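Local coordinates for FEZ-1 protein (Fluoribacter gormanii, PDB 5WCK) that probably hydrolyses the amide bond of beta-lactam antibiotics, acting as a monomeric subclass B3 metallo-beta-lactamase with zinc ions in its active site, at residues 7-11 with 221-225; 89-95 with 123-129; 100-106 with 118-124. The protein carries 2 engineered substitutions. One frame throughout, in Å; residues are numbered along the deposited sequence.

Interaction 1: residues 7-11 with 221-225; sequences PFPPF and LKNKY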
loop_
_atom_site.group_PDB
_atom_site.type_symbol
_atom_site.label_atom_id
_atom_site.label_comp_id
_atom_site.label_asym_id
_atom_site.label_seq_id
_atom_site.Cartn_x
_atom_site.Cartn_y
_atom_site.Cartn_z
ATOM N N PRO A 7 -17.812 -1.041 3.350
ATOM C CA PRO A 7 -17.349 -2.410 3.190
ATOM C C PRO A 7 -17.321 -2.835 1.716
ATOM O O PRO A 7 -18.053 -2.306 0.850
ATOM C CB PRO A 7 -18.326 -3.277 3.996
ATOM C CG PRO A 7 -19.484 -2.375 4.347
ATOM C CD PRO A 7 -19.012 -0.949 4.213
ATOM N N PHE A 8 -16.441 -3.793 1.439
ATOM C CA PHE A 8 -16.297 -4.326 0.111
ATOM C C PHE A 8 -16.189 -5.832 0.238
ATOM O O PHE A 8 -15.566 -6.318 1.171
ATOM C CB PHE A 8 -15.057 -3.759 -0.597
ATOM C CG PHE A 8 -15.074 -3.935 -2.091
ATOM C CD1 PHE A 8 -15.697 -3.001 -2.910
ATOM C CD2 PHE A 8 -14.565 -5.072 -2.692
ATOM C CE1 PHE A 8 -15.762 -3.184 -4.278
ATOM C CE2 PHE A 8 -14.651 -5.264 -4.058
ATOM C CZ PHE A 8 -15.222 -4.305 -4.860
ATOM N N PRO A 9 -16.799 -6.624 -0.655
ATOM C CA PRO A 9 -16.713 -8.081 -0.531
ATOM C C PRO A 9 -15.292 -8.562 -0.745
ATOM O O PRO A 9 -14.651 -8.176 -1.727
ATOM C CB PRO A 9 -17.605 -8.630 -1.654
ATOM C CG PRO A 9 -17.828 -7.470 -2.586
ATOM C CD PRO A 9 -17.642 -6.208 -1.783
ATOM N N PRO A 10 -14.748 -9.415 0.149
ATOM C CA PRO A 10 -13.392 -9.927 -0.041
ATOM C C PRO A 10 -13.371 -10.967 -1.166
ATOM O O PRO A 10 -14.400 -11.614 -1.450
ATOM C CB PRO A 10 -13.065 -10.521 1.332
ATOM C CG PRO A 10 -14.416 -11.002 1.855
ATOM C CD PRO A 10 -15.389 -9.945 1.366
ATOM N N PHE A 11 -12.214 -11.152 -1.810
ATOM C CA PHE A 11 -12.115 -12.055 -2.934
ATOM C C PHE A 11 -10.653 -12.421 -3.176
ATOM O O PHE A 11 -9.762 -11.724 -2.691
ATOM C CB PHE A 11 -12.747 -11.467 -4.204
ATOM C CG PHE A 11 -12.087 -10.216 -4.715
ATOM C CD1 PHE A 11 -12.428 -8.984 -4.182
ATOM C CD2 PHE A 11 -11.126 -10.281 -5.710
ATOM C CE1 PHE A 11 -11.813 -7.836 -4.653
ATOM C CE2 PHE A 11 -10.507 -9.136 -6.171
ATOM C CZ PHE A 11 -10.851 -7.924 -5.633
ATOM N N LEU A 221 -10.692 -0.952 -8.934
ATOM C CA LEU A 221 -11.175 -2.117 -8.156
ATOM C C LEU A 221 -12.633 -2.430 -8.500
ATOM O O LEU A 221 -12.968 -3.583 -8.750
ATOM C CB LEU A 221 -11.051 -1.861 -6.651
ATOM C CG LEU A 221 -11.757 -2.890 -5.755
ATOM C CD1 LEU A 221 -11.037 -4.222 -5.800
ATOM C CD2 LEU A 221 -11.891 -2.394 -4.323
ATOM N N LYS A 222 -13.495 -1.416 -8.418
ATOM C CA LYS A 222 -14.942 -1.696 -8.526
ATOM C C LYS A 222 -15.305 -2.323 -9.875
ATOM O O LYS A 222 -15.981 -3.359 -9.910
ATOM C CB LYS A 222 -15.776 -0.431 -8.306
ATOM C CG LYS A 222 -15.680 0.160 -6.912
ATOM C CD LYS A 222 -16.351 1.505 -6.867
ATOM C CE LYS A 222 -16.375 2.149 -5.510
ATOM N NZ LYS A 222 -16.937 3.510 -5.614
ATOM N N ASN A 223 -14.889 -1.708 -10.990
ATOM C CA ASN A 223 -15.248 -2.215 -12.319
ATOM C C ASN A 223 -14.589 -3.576 -12.560
ATOM O O ASN A 223 -15.188 -4.448 -13.154
ATOM C CB ASN A 223 -14.946 -1.215 -13.434
ATOM C CG ASN A 223 -15.836 0.009 -13.347
ATOM O OD1 ASN A 223 -17.071 -0.095 -13.380
ATOM N ND2 ASN A 223 -15.235 1.185 -13.213
ATOM N N LYS A 224 -13.358 -3.766 -12.078
ATOM C CA LYS A 224 -12.690 -5.036 -12.267
ATOM C C LYS A 224 -13.380 -6.141 -11.454
ATOM O O LYS A 224 -13.465 -7.255 -11.903
ATOM C CB LYS A 224 -11.214 -4.911 -11.913
ATOM C CG LYS A 224 -10.416 -4.171 -12.980
ATOM C CD LYS A 224 -8.981 -3.932 -12.588
ATOM C CE LYS A 224 -8.201 -3.208 -13.665
ATOM N NZ LYS A 224 -6.884 -2.743 -13.178
ATOM N N TYR A 225 -13.809 -5.836 -10.226
ATOM C CA TYR A 225 -14.523 -6.807 -9.387
ATOM C C TYR A 225 -15.816 -7.238 -10.087
ATOM O O TYR A 225 -16.132 -8.409 -10.086
ATOM C CB TYR A 225 -14.850 -6.267 -7.997
ATOM C CG TYR A 225 -15.591 -7.256 -7.135
ATOM C CD1 TYR A 225 -14.938 -8.320 -6.549
ATOM C CD2 TYR A 225 -16.968 -7.171 -6.978
ATOM C CE1 TYR A 225 -15.614 -9.256 -5.776
ATOM C CE2 TYR A 225 -17.650 -8.083 -6.197
ATOM C CZ TYR A 225 -16.980 -9.131 -5.600
ATOM O OH TYR A 225 -17.675 -10.031 -4.836
HETATM O O HOH W 1 -16.356 -12.013 -3.436
#
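The irregular run 7-11 passes the first turn of helix 221-229 without any hydrogen bond between the two segments, and even Phe11 and Tyr225 keep their CA atoms 8.7 Å apart, so side chains bridge the gap. Phe8, Phe11 and Tyr225 form an aromatic cluster that joins the N-terminal segment leading into edge strand 11-14 to this helix. Phe8 meets Tyr225 edge-to-face (T-shaped): the Phe8 and Tyr225 ring centroids lie 5.1 Å apart with planes at 72°, the Phe8 edge directed at the tyrosine face. Leu221 supplies a CH-pi contact, its CD2 standing 3.8 Å from the centroid of the Phe8 ring and only 7° off the ring normal; Pro9 CD lies over the opposite face. Phe11 approaches Tyr225 obliquely, CD1 of Phe11 lying 3.5 Å from CD1 of Tyr225. With CG of Phe11 set between its backbone N and carbonyl carbon (chi1 63°), Leu221 CD1 meets the Phe11 ring at its edge, 3.7 Å from CZ. Beyond this contact Phe11 also meets the rings of Tyr19 and Phe236, which extends the aromatic packing. At the outer end of Tyr225, Pro9 CB and CG rest against the phenol, and one water is hydrogen-bonded to Tyr225 OH at 2.8 Å and donates to Pro10 O, also at 2.8 Å.

Interaction 2: residues 89-95 with 123-129; sequences AKYMVMD and TVDKVLH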
loop_
_atom_site.group_PDB
_atom_site.type_symbol
_atom_site.label_atom_id
_atom_site.label_comp_id
_atom_site.label_asym_id
_atom_site.label_seq_id
_atom_site.Cartn_x
_atom_site.Cartn_y
_atom_site.Cartn_z
ATOM N N ALA A 89 0.723 -10.012 15.414
ATOM C CA ALA A 89 1.471 -10.034 14.139
ATOM C C ALA A 89 2.747 -9.211 14.289
ATOM O O ALA A 89 2.753 -8.317 15.098
ATOM C CB ALA A 89 0.645 -9.424 13.026
ATOM N N LYS A 90 3.786 -9.553 13.532
ATOM C CA LYS A 90 5.032 -8.760 13.531
ATOM C C LYS A 90 4.887 -7.631 12.514
ATOM O O LYS A 90 4.616 -7.919 11.370
ATOM C CB LYS A 90 6.212 -9.643 13.162
ATOM C CG LYS A 90 6.406 -10.731 14.191
ATOM C CD LYS A 90 7.613 -11.504 13.911
ATOM C CE LYS A 90 7.374 -12.580 12.896
ATOM N NZ LYS A 90 8.113 -13.768 13.369
ATOM N N TYR A 91 5.162 -6.418 12.968
ATOM C CA TYR A 91 5.002 -5.208 12.136
ATOM C C TYR A 91 6.348 -4.869 11.493
ATOM O O TYR A 91 7.298 -4.642 12.186
ATOM C CB TYR A 91 4.576 -4.073 13.064
ATOM C CG TYR A 91 3.941 -2.868 12.423
ATOM C CD1 TYR A 91 3.516 -2.871 11.115
ATOM C CD2 TYR A 91 3.767 -1.720 13.158
ATOM C CE1 TYR A 91 2.914 -1.760 10.556
ATOM C CE2 TYR A 91 3.161 -0.607 12.618
ATOM C CZ TYR A 91 2.704 -0.634 11.320
ATOM O OH TYR A 91 2.106 0.481 10.825
ATOM N N MET A 92 6.363 -4.778 10.161
ATOM C CA MET A 92 7.596 -4.524 9.448
ATOM C C MET A 92 7.366 -3.298 8.556
ATOM O O MET A 92 6.372 -3.230 7.816
ATOM C CB MET A 92 8.016 -5.732 8.605
ATOM C CG MET A 92 7.989 -7.037 9.375
ATOM S SD MET A 92 8.708 -8.377 8.398
ATOM C CE MET A 92 8.493 -9.713 9.577
ATOM N N VAL A 93 8.298 -2.352 8.620
ATOM C CA VAL A 93 8.150 -1.014 8.012
ATOM C C VAL A 93 9.502 -0.575 7.427
ATOM O O VAL A 93 10.562 -0.730 8.026
ATOM C CB VAL A 93 7.615 0.026 9.013
ATOM C CG1 VAL A 93 7.536 1.405 8.390
ATOM C CG2 VAL A 93 6.275 -0.356 9.599
ATOM N N MET A 94 9.450 0.001 6.214
ATOM C CA MET A 94 10.590 0.610 5.539
ATOM C C MET A 94 11.226 1.679 6.453
ATOM O O MET A 94 10.534 2.543 6.970
ATOM C CB MET A 94 10.119 1.269 4.239
ATOM C CG MET A 94 11.226 1.761 3.311
ATOM S SD MET A 94 12.350 0.498 2.638
ATOM C CE MET A 94 11.232 -0.307 1.490
ATOM N N ASP A 95 12.554 1.588 6.586
ATOM C CA ASP A 95 13.421 2.419 7.415
ATOM C C ASP A 95 12.949 3.877 7.435
ATOM O O ASP A 95 12.711 4.446 8.514
ATOM C CB ASP A 95 14.863 2.264 6.948
ATOM C CG ASP A 95 15.910 2.923 7.839
ATOM O OD1 ASP A 95 15.598 3.204 9.021
ATOM O OD2 ASP A 95 17.048 3.098 7.353
ATOM N N THR A 123 5.213 -0.044 17.928
ATOM C CA THR A 123 6.594 -0.370 17.694
ATOM C C THR A 123 6.692 -1.199 16.415
ATOM O O THR A 123 5.770 -1.926 16.055
ATOM C CB THR A 123 7.181 -1.101 18.905
ATOM O OG1 THR A 123 6.392 -2.266 19.113
ATOM C CG2 THR A 123 7.162 -0.260 20.160
ATOM N N VAL A 124 7.846 -1.068 15.776
ATOM C CA VAL A 124 8.173 -1.811 14.573
ATOM C C VAL A 124 9.060 -2.996 14.974
ATOM O O VAL A 124 10.130 -2.833 15.559
ATOM C CB VAL A 124 8.827 -0.875 13.543
ATOM C CG1 VAL A 124 9.439 -1.634 12.371
ATOM C CG2 VAL A 124 7.831 0.175 13.066
ATOM N N ASP A 125 8.631 -4.193 14.574
ATOM C CA ASP A 125 9.350 -5.437 14.904
ATOM C C ASP A 125 10.534 -5.696 13.960
ATOM O O ASP A 125 11.534 -6.298 14.372
ATOM C CB ASP A 125 8.355 -6.588 14.925
ATOM C CG ASP A 125 7.318 -6.394 16.011
ATOM O OD1 ASP A 125 7.735 -6.333 17.182
ATOM O OD2 ASP A 125 6.128 -6.246 15.683
ATOM N N LYS A 126 10.448 -5.280 12.687
ATOM C CA LYS A 126 11.547 -5.404 11.788
ATOM C C LYS A 126 11.579 -4.201 10.854
ATOM O O LYS A 126 10.615 -3.908 10.168
ATOM C CB LYS A 126 11.504 -6.679 10.945
ATOM C CG LYS A 126 12.785 -6.942 10.178
ATOM C CD LYS A 126 12.842 -8.275 9.443
ATOM C CE LYS A 126 14.173 -8.455 8.738
ATOM N NZ LYS A 126 14.280 -9.711 7.959
ATOM N N VAL A 127 12.726 -3.526 10.841
ATOM C CA VAL A 127 12.955 -2.412 9.946
ATOM C C VAL A 127 13.393 -2.944 8.582
ATOM O O VAL A 127 14.356 -3.725 8.480
ATOM C CB VAL A 127 14.011 -1.460 10.522
ATOM C CG1 VAL A 127 14.329 -0.343 9.544
ATOM C CG2 VAL A 127 13.558 -0.916 11.861
ATOM N N LEU A 128 12.709 -2.493 7.527
ATOM C CA LEU A 128 13.019 -2.960 6.168
ATOM C C LEU A 128 13.846 -1.937 5.385
ATOM O O LEU A 128 13.966 -0.778 5.761
ATOM C CB LEU A 128 11.715 -3.251 5.423
ATOM C CG LEU A 128 10.807 -4.296 6.069
ATOM C CD1 LEU A 128 9.482 -4.382 5.337
ATOM C CD2 LEU A 128 11.478 -5.657 6.156
ATOM N N HIS A 129 14.411 -2.409 4.268
ATOM C CA HIS A 129 15.265 -1.600 3.404
ATOM C C HIS A 129 14.895 -1.861 1.951
ATOM O O HIS A 129 14.285 -2.855 1.653
ATOM C CB HIS A 129 16.751 -1.893 3.681
ATOM C CG HIS A 129 17.059 -1.835 5.136
ATOM N ND1 HIS A 129 17.433 -0.661 5.765
ATOM C CD2 HIS A 129 16.960 -2.775 6.110
ATOM C CE1 HIS A 129 17.589 -0.889 7.057
ATOM N NE2 HIS A 129 17.311 -2.182 7.290
HETATM O O HOH W 2 17.372 1.984 4.832
#
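Strands 90-94 and 126-128 run parallel, at 27° between their directions, with Met92 paired to Lys126, Val93 to Val127 and Met94 to Leu128. Among the hydrogen bonds, Tyr91 O accepts twice: from Asp125 N at 2.8 Å in the carbonyl plane, and from Lys126 N at 3.3 Å, tilted out of it. Asp125 returns a side-chain bond, its OD2 using the anti lone pair to take Tyr91 N at 2.9 Å and an almost straight 176°. That aspartate therefore continues the pairing one step before the regular strand begins. Further on, Val93 N bonds to Lys126 O, Leu128 N to Val93 O at 2.8 Å, and Asp95 N to Leu128 O.

The two strands belong to a beta-alpha-beta unit whose connecting helix 95-103 packs on the face bearing Val93, while strand 154-162 of the second sheet touches Met94 and Leu128 on the other, as expected of the alpha-beta/beta-alpha sandwich of metallo-beta-lactamases. Strand 126-128 is one of the two edge strands of its sheet.

Apolar contacts follow this division. On the helix side CG2 of Val93 meets CG2 of Val124 at 3.8 Å, the two side chains crossing at about a right angle. On the sandwich side CB of Met92 lies 3.8 Å from CD1 of Leu128. The Met94 chain is turned about CB-CG (chi2 63°) and again about CG-SD, which brings SD to 3.5 Å from C of His129.

Solvent supplies the last link: one water donates to Asp95 OD2 at 2.8 Å and also bonds His129 ND1, lying at the edge of the imidazole.

Interaction 3: residues 100-106 with 118-124; sequences VILSGGK and YFTQSTV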
loop_
_atom_site.group_PDB
_atom_site.type_symbol
_atom_site.label_atom_id
_atom_site.label_comp_id
_atom_site.label_asym_id
_atom_site.label_seq_id
_atom_site.Cartn_x
_atom_site.Cartn_y
_atom_site.Cartn_z
ATOM N N VAL A 100 7.793 8.014 11.553
ATOM C CA VAL A 100 6.388 8.400 11.548
ATOM C C VAL A 100 5.526 7.361 12.279
ATOM O O VAL A 100 4.615 7.725 13.023
ATOM C CB VAL A 100 5.883 8.660 10.119
ATOM C CG1 VAL A 100 4.392 8.815 10.075
ATOM C CG2 VAL A 100 6.574 9.883 9.541
ATOM N N ILE A 101 5.802 6.078 12.068
ATOM C CA ILE A 101 5.030 5.042 12.742
ATOM C C ILE A 101 5.239 5.124 14.268
ATOM O O ILE A 101 4.272 5.073 15.024
ATOM C CB ILE A 101 5.369 3.663 12.151
ATOM C CG1 ILE A 101 4.953 3.572 10.674
ATOM C CG2 ILE A 101 4.741 2.548 12.979
ATOM C CD1 ILE A 101 3.509 3.906 10.414
ATOM N N LEU A 102 6.482 5.272 14.715
ATOM C CA LEU A 102 6.774 5.306 16.182
ATOM C C LEU A 102 6.113 6.535 16.833
ATOM O O LEU A 102 5.653 6.467 17.978
ATOM C CB LEU A 102 8.288 5.344 16.415
ATOM C CG LEU A 102 9.089 4.132 15.951
ATOM C CD1 LEU A 102 10.551 4.284 16.336
ATOM C CD2 LEU A 102 8.531 2.828 16.476
ATOM N N SER A 103 6.047 7.654 16.098
ATOM C CA SER A 103 5.546 8.922 16.623
ATOM C C SER A 103 4.041 9.084 16.359
ATOM O O SER A 103 3.445 10.116 16.710
ATOM C CB SER A 103 6.327 10.082 16.064
ATOM O OG SER A 103 6.024 10.304 14.691
ATOM N N GLY A 104 3.401 8.117 15.684
ATOM C CA GLY A 104 1.993 8.243 15.378
ATOM C C GLY A 104 1.688 9.470 14.526
ATOM O O GLY A 104 0.613 10.061 14.651
ATOM N N GLY A 105 2.633 9.882 13.670
ATOM C CA GLY A 105 2.416 10.995 12.774
ATOM C C GLY A 105 3.072 12.300 13.210
ATOM O O GLY A 105 3.182 13.244 12.418
ATOM N N LYS A 106 3.551 12.380 14.454
ATOM C CA LYS A 106 4.072 13.669 14.954
ATOM C C LYS A 106 5.384 14.093 14.277
ATOM O O LYS A 106 5.689 15.306 14.281
ATOM C CB LYS A 106 4.186 13.611 16.478
ATOM C CG LYS A 106 2.825 13.542 17.141
ATOM C CD LYS A 106 2.862 13.608 18.656
ATOM C CE LYS A 106 1.470 13.637 19.243
ATOM N NZ LYS A 106 1.504 13.668 20.725
ATOM N N TYR A 118 -2.896 12.355 13.071
ATOM C CA TYR A 118 -2.166 11.538 14.006
ATOM C C TYR A 118 -2.886 10.199 14.192
ATOM O O TYR A 118 -4.066 10.049 13.886
ATOM C CB TYR A 118 -2.039 12.207 15.377
ATOM C CG TYR A 118 -1.294 13.515 15.437
ATOM C CD1 TYR A 118 -0.509 13.992 14.398
ATOM C CD2 TYR A 118 -1.406 14.304 16.570
ATOM C CE1 TYR A 118 0.166 15.201 14.490
ATOM C CE2 TYR A 118 -0.742 15.516 16.680
ATOM C CZ TYR A 118 0.046 15.971 15.635
ATOM O OH TYR A 118 0.687 17.167 15.756
ATOM N N PHE A 119 -2.136 9.207 14.659
ATOM C CA PHE A 119 -2.688 7.874 14.903
ATOM C C PHE A 119 -1.916 7.210 16.045
ATOM O O PHE A 119 -0.901 7.703 16.500
ATOM C CB PHE A 119 -2.673 7.071 13.590
ATOM C CG PHE A 119 -1.344 7.012 12.880
ATOM C CD1 PHE A 119 -0.945 8.030 12.019
ATOM C CD2 PHE A 119 -0.503 5.926 13.031
ATOM C CE1 PHE A 119 0.271 7.966 11.355
ATOM C CE2 PHE A 119 0.712 5.865 12.374
ATOM C CZ PHE A 119 1.096 6.885 11.534
ATOM N N THR A 120 -2.422 6.077 16.516
ATOM C CA THR A 120 -1.842 5.376 17.674
ATOM C C THR A 120 -0.404 4.960 17.395
ATOM O O THR A 120 -0.112 4.339 16.366
ATOM C CB THR A 120 -2.710 4.174 18.053
ATOM O OG1 THR A 120 -4.037 4.654 18.273
ATOM C CG2 THR A 120 -2.195 3.453 19.277
ATOM N N GLN A 121 0.489 5.295 18.331
ATOM C CA GLN A 121 1.878 4.871 18.295
ATOM C C GLN A 121 1.974 3.338 18.408
ATOM O O GLN A 121 1.154 2.671 19.052
ATOM C CB GLN A 121 2.661 5.554 19.418
ATOM C CG GLN A 121 2.698 7.069 19.286
ATOM C CD GLN A 121 3.534 7.732 20.355
ATOM O OE1 GLN A 121 4.268 7.082 21.089
ATOM N NE2 GLN A 121 3.455 9.050 20.415
ATOM N N SER A 122 2.962 2.775 17.707
ATOM C CA SER A 122 3.231 1.355 17.761
ATOM C C SER A 122 4.743 1.171 17.643
ATOM O O SER A 122 5.472 2.120 17.335
ATOM C CB SER A 122 2.459 0.629 16.697
ATOM O OG SER A 122 2.910 1.073 15.448
ATOM N N THR A 123 5.213 -0.044 17.928
ATOM C CA THR A 123 6.594 -0.370 17.694
ATOM C C THR A 123 6.692 -1.199 16.415
ATOM O O THR A 123 5.770 -1.926 16.055
ATOM C CB THR A 123 7.181 -1.101 18.905
ATOM O OG1 THR A 123 6.392 -2.266 19.113
ATOM C CG2 THR A 123 7.162 -0.260 20.160
ATOM N N VAL A 124 7.846 -1.068 15.776
ATOM C CA VAL A 124 8.173 -1.811 14.573
ATOM C C VAL A 124 9.060 -2.996 14.974
ATOM O O VAL A 124 10.130 -2.833 15.559
ATOM C CB VAL A 124 8.827 -0.875 13.543
ATOM C CG1 VAL A 124 9.439 -1.634 12.371
ATOM C CG2 VAL A 124 7.831 0.175 13.066
HETATM O O HOH W 3 1.913 3.668 14.687
HETATM O O HOH W 4 6.169 3.990 19.459
HETATM O O HOH W 5 1.737 10.372 18.871
#
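Phe119 lays one ring face over the backbone of Gly104, whose CA sits 4.0 Å from the centroid of the Phe119 ring and 9° off its normal, a CH-pi contact. CG of Phe119 lies between backbone N and carbonyl carbon (chi1 53°), which turns the ring over Gly104. The same two residues share the one direct hydrogen bond, Phe119 N to Gly104 O at 2.9 Å. At the ring edge, CD1 of Ile101 approaches CE2 of Phe119 at 3.9 Å, and Phe119 also touches Phe74 of helix 74-77, next to the zinc ligand Asp75.

Gly104 is the first residue past helix 95-103 to leave helical angles, in a Schellman motif: its phi is positive (60°), and Gly105 N reaches back to Val100 O at 3.0 Å while Gly104 N returns to Ile101 O. A type I' turn, Ser103 to Lys106, overlaps it. With no side chain at Gly104, Phe119 O can come within 3.2 Å of Gly104 CA. Lys106, last in the turn, sends an extended side chain across Tyr118 at about a right angle, its CG over the ring face 4.0 Å from the centroid (CH-pi); Tyr118 OH is bonded to Ala112 O.

Along the helix flank, CG of Gln121 packs 3.3 Å from O of Leu102, and CD2 of Leu102 lies 3.3 Å from O of Ser122. Three waters fill out the polar seam. One donates to Leu102 O and Ser122 O, one joins Ser103 O to Gln121 NE2, and the third donates to Ile101 O and Thr120 O while accepting from Ser122 OG.

From the N terminus, residues 7-11 begin interaction 1, whose loop closes only at helix 221-229, after 209 intervening residues that include strands of both sheets. Interactions 2 and 3 nest inside it, about 28 and 30 Å away between centres, on the opposite side of the chain's centre. Interaction 2 runs from strand 90-94 to strand 126-128. Interaction 3 nests within that loop, returning residues 118-124 to the end of helix 95-103. These two share Thr123 and Val124 and touch, with Tyr91 CE2 3.3 Å from Ser122 OG. Together they tie strand 90-94, helix 95-103, the loop after it and edge strand 126-128 into one unit, whereas interaction 1 joins the N-terminal segment to a late helix.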